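Long-range contact in fucose-specific lectin (Aleuria aurantia, PDB 6GKE), which binds L-fucose, with strongest preference for alpha-1,6-linked core fucose on glycoproteins, through five sites between the blades of a six-bladed beta-propeller: residues S221-W229 and E238-P248. The protein carries 1 engineered substitution. Numbering follows the deposited sequence.
Sequences STPQIRVYW and EAAYGGSWNTP. Engineered in segment 221-229: Gln224 (natural residue Asn). With FUC (alpha-L-fucopyranose), chain G; FUC (alpha-L-fucopyranose), chain F.
Arg226 and Glu238, on the same face of two antiparallel strands, meet one fucose. Arg226 NE donates to the sugar O4 (2.8 Å) and NH2 to the ring oxygen O5 (2.9 Å). Glu238 takes the sugar hydroxyls O3 on OE1 and O4 on OE2. Its CG lies anti to the backbone N (chi1 -178°), and the extended chain runs beside the ring of Tyr228. Tyr228 OH gives OE2 a second, weak bond. The guanidinium and carboxylate are too far apart for a salt bridge, and their planes stand 80° apart; the sugar O4 bonds to both.

Ala240 CB lies over one face of the guanidinium. The engineered Gln224 sits at its edge, where OE1 accepts from both NH1 (2.9 Å) and NH2. NH1 also donates to Ile225 O, from above that carbonyl plane. Together with the bonds to the sugar, these would hold the guanidinium in its rotation.

Paired backbone bonds join Ile225 to Tyr241 and Val227 to Ala239. On the face carrying these residues, Trp245 CH2 packs against Val227 CG2 (3.7 Å) and Ile225 CG2. Trp245 NE1 donates almost straight (170°) to O3 of a second fucose. C4 of that sugar lies over one face of the Tyr241 ring, toward its rim, and Pro223 O meets the ring edge. Trp298 also bonds the first fucose; Glu191, Arg179 and Gly203 bond the second.

This beta hairpin forms the middle two strands of a four-stranded propeller blade, serving a different interblade fucose site on each face.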
loop_
_atom_site.group_PDB
_atom_site.type_symbol
_atom_site.label_atom_id
_atom_site.label_comp_id
_atom_site.label_asym_id
_atom_site.label_seq_id
_atom_site.Cartn_x
_atom_site.Cartn_y
_atom_site.Cartn_z
ATOM N N SER A 221 13.920 -30.187 22.390
ATOM C CA SER A 221 13.477 -31.210 23.325
ATOM C C SER A 221 12.811 -30.618 24.570
ATOM O O SER A 221 12.025 -31.291 25.215
ATOM C CB SER A 221 14.638 -32.095 23.714
ATOM O OG SER A 221 15.671 -31.363 24.371
ATOM N N THR A 222 13.149 -29.379 24.927
ATOM C CA THR A 222 12.580 -28.761 26.121
ATOM C C THR A 222 11.048 -28.712 26.058
ATOM O O THR A 222 10.407 -29.075 27.042
ATOM C CB THR A 222 13.222 -27.398 26.398
ATOM O OG1 THR A 222 14.584 -27.643 26.749
ATOM C CG2 THR A 222 12.552 -26.641 27.522
ATOM N N PRO A 223 10.432 -28.257 24.958
ATOM C CA PRO A 223 11.010 -27.644 23.775
ATOM C C PRO A 223 11.187 -26.130 23.946
ATOM O O PRO A 223 10.648 -25.534 24.882
ATOM C CB PRO A 223 9.959 -27.944 22.698
ATOM C CG PRO A 223 8.663 -27.824 23.453
ATOM C CD PRO A 223 8.971 -28.309 24.853
ATOM N N GLN A 224 11.945 -25.533 23.024
ATOM C CA GLN A 224 12.013 -24.093 22.885
ATOM C C GLN A 224 10.801 -23.622 22.076
ATOM O O GLN A 224 10.473 -24.206 21.046
ATOM C CB GLN A 224 13.298 -23.680 22.169
ATOM C CG GLN A 224 14.570 -24.065 22.908
ATOM C CD GLN A 224 14.763 -23.312 24.202
ATOM O OE1 GLN A 224 14.505 -22.112 24.292
ATOM N NE2 GLN A 224 15.250 -24.010 25.217
ATOM N N ILE A 225 10.153 -22.558 22.555
ATOM C CA ILE A 225 9.059 -21.919 21.824
ATOM C C ILE A 225 9.393 -20.433 21.720
ATOM O O ILE A 225 9.893 -19.851 22.681
ATOM C CB ILE A 225 7.682 -22.113 22.497
ATOM C CG1 ILE A 225 7.450 -23.565 22.921
ATOM C CG2 ILE A 225 6.575 -21.607 21.583
ATOM C CD1 ILE A 225 6.236 -23.764 23.799
ATOM N N ARG A 226 9.106 -19.832 20.565
ATOM C CA ARG A 226 9.182 -18.387 20.425
ATOM C C ARG A 226 7.867 -17.899 19.820
ATOM O O ARG A 226 7.409 -18.440 18.813
ATOM C CB ARG A 226 10.354 -17.952 19.539
ATOM C CG ARG A 226 11.719 -18.447 19.996
ATOM C CD ARG A 226 12.171 -17.853 21.321
ATOM N NE ARG A 226 13.514 -18.286 21.695
ATOM C CZ ARG A 226 13.795 -19.355 22.439
ATOM N NH1 ARG A 226 12.830 -20.092 22.963
ATOM N NH2 ARG A 226 15.057 -19.682 22.656
ATOM N N VAL A 227 7.275 -16.888 20.458
ATOM C CA VAL A 227 6.049 -16.265 19.992
ATOM C C VAL A 227 6.398 -14.821 19.628
ATOM O O VAL A 227 6.992 -14.104 20.436
ATOM C CB VAL A 227 4.941 -16.326 21.059
ATOM C CG1 VAL A 227 3.649 -15.703 20.569
ATOM C CG2 VAL A 227 4.700 -17.751 21.526
ATOM N N TYR A 228 6.026 -14.423 18.408
ATOM C CA TYR A 228 6.301 -13.100 17.864
ATOM C C TYR A 228 4.992 -12.340 17.696
ATOM O O TYR A 228 3.986 -12.911 17.279
ATOM C CB TYR A 228 7.006 -13.191 16.507
ATOM C CG TYR A 228 8.336 -13.873 16.626
ATOM C CD1 TYR A 228 9.422 -13.197 17.155
ATOM C CD2 TYR A 228 8.486 -15.211 16.315
ATOM C CE1 TYR A 228 10.634 -13.835 17.365
ATOM C CE2 TYR A 228 9.691 -15.862 16.515
ATOM C CZ TYR A 228 10.767 -15.178 17.052
ATOM O OH TYR A 228 11.939 -15.840 17.298
ATOM N N TRP A 229 5.027 -11.037 17.964
ATOM C CA TRP A 229 3.902 -10.201 17.588
ATOM C C TRP A 229 4.387 -8.807 17.213
ATOM O O TRP A 229 5.396 -8.316 17.705
ATOM C CB TRP A 229 2.815 -10.146 18.665
ATOM C CG TRP A 229 3.220 -9.622 20.006
ATOM C CD1 TRP A 229 3.159 -8.340 20.465
ATOM C CD2 TRP A 229 3.671 -10.422 21.108
ATOM N NE1 TRP A 229 3.563 -8.288 21.772
ATOM C CE2 TRP A 229 3.879 -9.550 22.195
ATOM C CE3 TRP A 229 3.930 -11.786 21.271
ATOM C CZ2 TRP A 229 4.315 -10.011 23.436
ATOM C CZ3 TRP A 229 4.362 -12.239 22.496
ATOM C CH2 TRP A 229 4.555 -11.361 23.564
ATOM N N GLU A 238 9.110 -10.488 21.030
ATOM C CA GLU A 238 9.290 -11.926 21.157
ATOM C C GLU A 238 9.097 -12.332 22.618
ATOM O O GLU A 238 9.695 -11.725 23.515
ATOM C CB GLU A 238 10.698 -12.348 20.735
ATOM C CG GLU A 238 10.949 -13.846 20.798
ATOM C CD GLU A 238 12.420 -14.200 20.712
ATOM O OE1 GLU A 238 13.144 -13.897 21.685
ATOM O OE2 GLU A 238 12.849 -14.777 19.685
ATOM N N ALA A 239 8.300 -13.385 22.838
ATOM C CA ALA A 239 8.264 -14.110 24.101
ATOM C C ALA A 239 8.956 -15.454 23.885
ATOM O O ALA A 239 8.709 -16.115 22.882
ATOM C CB ALA A 239 6.847 -14.314 24.569
ATOM N N ALA A 240 9.798 -15.849 24.841
ATOM C CA ALA A 240 10.587 -17.067 24.713
ATOM C C ALA A 240 10.289 -18.023 25.866
ATOM O O ALA A 240 10.329 -17.633 27.036
ATOM C CB ALA A 240 12.060 -16.746 24.683
ATOM N N TYR A 241 10.045 -19.287 25.509
ATOM C CA TYR A 241 9.890 -20.371 26.451
ATOM C C TYR A 241 11.084 -21.316 26.338
ATOM O O TYR A 241 11.388 -21.808 25.252
ATOM C CB TYR A 241 8.619 -21.170 26.164
ATOM C CG TYR A 241 8.369 -22.330 27.095
ATOM C CD1 TYR A 241 7.667 -22.156 28.274
ATOM C CD2 TYR A 241 8.801 -23.608 26.776
ATOM C CE1 TYR A 241 7.407 -23.222 29.121
ATOM C CE2 TYR A 241 8.557 -24.682 27.614
ATOM C CZ TYR A 241 7.856 -24.486 28.789
ATOM O OH TYR A 241 7.596 -25.546 29.611
ATOM N N GLY A 242 11.718 -21.580 27.482
ATOM C CA GLY A 242 12.795 -22.564 27.585
ATOM C C GLY A 242 12.631 -23.444 28.811
ATOM O O GLY A 242 13.609 -23.907 29.377
ATOM N N GLY A 243 11.373 -23.683 29.196
ATOM C CA GLY A 243 10.998 -24.362 30.435
ATOM C C GLY A 243 10.080 -23.486 31.267
ATOM O O GLY A 243 9.253 -23.979 32.030
ATOM N N SER A 244 10.304 -22.174 31.143
ATOM C CA SER A 244 9.407 -21.139 31.630
ATOM C C SER A 244 9.388 -20.012 30.595
ATOM O O SER A 244 10.250 -19.962 29.722
ATOM C CB SER A 244 9.827 -20.641 32.989
ATOM O OG SER A 244 11.064 -19.950 32.908
ATOM N N TRP A 245 8.388 -19.133 30.693
ATOM C CA TRP A 245 8.285 -17.982 29.813
ATOM C C TRP A 245 9.073 -16.815 30.399
ATOM O O TRP A 245 9.005 -16.554 31.601
ATOM C CB TRP A 245 6.826 -17.580 29.601
ATOM C CG TRP A 245 6.070 -18.575 28.785
ATOM C CD1 TRP A 245 5.252 -19.562 29.249
ATOM C CD2 TRP A 245 6.084 -18.702 27.354
ATOM N NE1 TRP A 245 4.752 -20.291 28.205
ATOM C CE2 TRP A 245 5.242 -19.786 27.033
ATOM C CE3 TRP A 245 6.705 -18.000 26.315
ATOM C CZ2 TRP A 245 5.003 -20.175 25.716
ATOM C CZ3 TRP A 245 6.467 -18.385 25.015
ATOM C CH2 TRP A 245 5.630 -19.462 24.721
ATOM N N ASN A 246 9.791 -16.109 29.528
ATOM C CA ASN A 246 10.468 -14.886 29.915
ATOM C C ASN A 246 9.488 -13.710 29.834
ATOM O O ASN A 246 8.331 -13.851 29.437
ATOM C CB ASN A 246 11.721 -14.648 29.066
ATOM C CG ASN A 246 11.426 -14.246 27.636
ATOM O OD1 ASN A 246 10.282 -14.316 27.179
ATOM N ND2 ASN A 246 12.455 -13.823 26.920
ATOM N N THR A 247 9.973 -12.537 30.235
ATOM C CA THR A 247 9.290 -11.288 29.974
ATOM C C THR A 247 9.479 -10.962 28.498
ATOM O O THR A 247 10.603 -10.975 28.004
ATOM C CB THR A 247 9.829 -10.171 30.875
ATOM O OG1 THR A 247 9.649 -10.588 32.228
ATOM C CG2 THR A 247 9.146 -8.840 30.652
ATOM N N PRO A 248 8.410 -10.672 27.725
ATOM C CA PRO A 248 8.593 -10.362 26.311
ATOM C C PRO A 248 9.549 -9.177 26.133
ATOM O O PRO A 248 9.556 -8.257 26.952
ATOM C CB PRO A 248 7.178 -10.025 25.827
ATOM C CG PRO A 248 6.281 -10.775 26.782
ATOM C CD PRO A 248 6.991 -10.671 28.117
HETATM C C1 FUC G . 17.126 -16.699 22.844
HETATM C C2 FUC G . 16.283 -15.446 22.659
HETATM C C3 FUC G . 16.516 -14.852 21.269
HETATM C C4 FUC G . 16.291 -15.918 20.189
HETATM C C5 FUC G . 17.186 -17.108 20.490
HETATM C C6 FUC G . 17.049 -18.257 19.500
HETATM O O1 FUC G . 18.508 -16.331 22.881
HETATM O O2 FUC G . 16.630 -14.496 23.672
HETATM O O3 FUC G . 15.682 -13.707 21.095
HETATM O O4 FUC G . 14.936 -16.392 20.170
HETATM O O5 FUC G . 16.886 -17.627 21.784
HETATM C C1 FUC F . 2.222 -26.005 28.956
HETATM C C2 FUC F . 1.832 -24.547 28.771
HETATM C C3 FUC F . 3.083 -23.675 28.659
HETATM C C4 FUC F . 3.971 -24.200 27.531
HETATM C C5 FUC F . 4.342 -25.644 27.842
HETATM C C6 FUC F . 5.216 -26.271 26.764
HETATM O O1 FUC F . 2.800 -26.125 30.249
HETATM O O2 FUC F . 0.999 -24.133 29.865
HETATM O O3 FUC F . 2.729 -22.302 28.501
HETATM O O4 FUC F . 3.282 -24.188 26.278
HETATM O O5 FUC F . 3.142 -26.426 27.943
HETATM O O HOH W 1 8.265 -28.006 28.774
HETATM O O HOH W 2 16.081 -23.690 28.019
#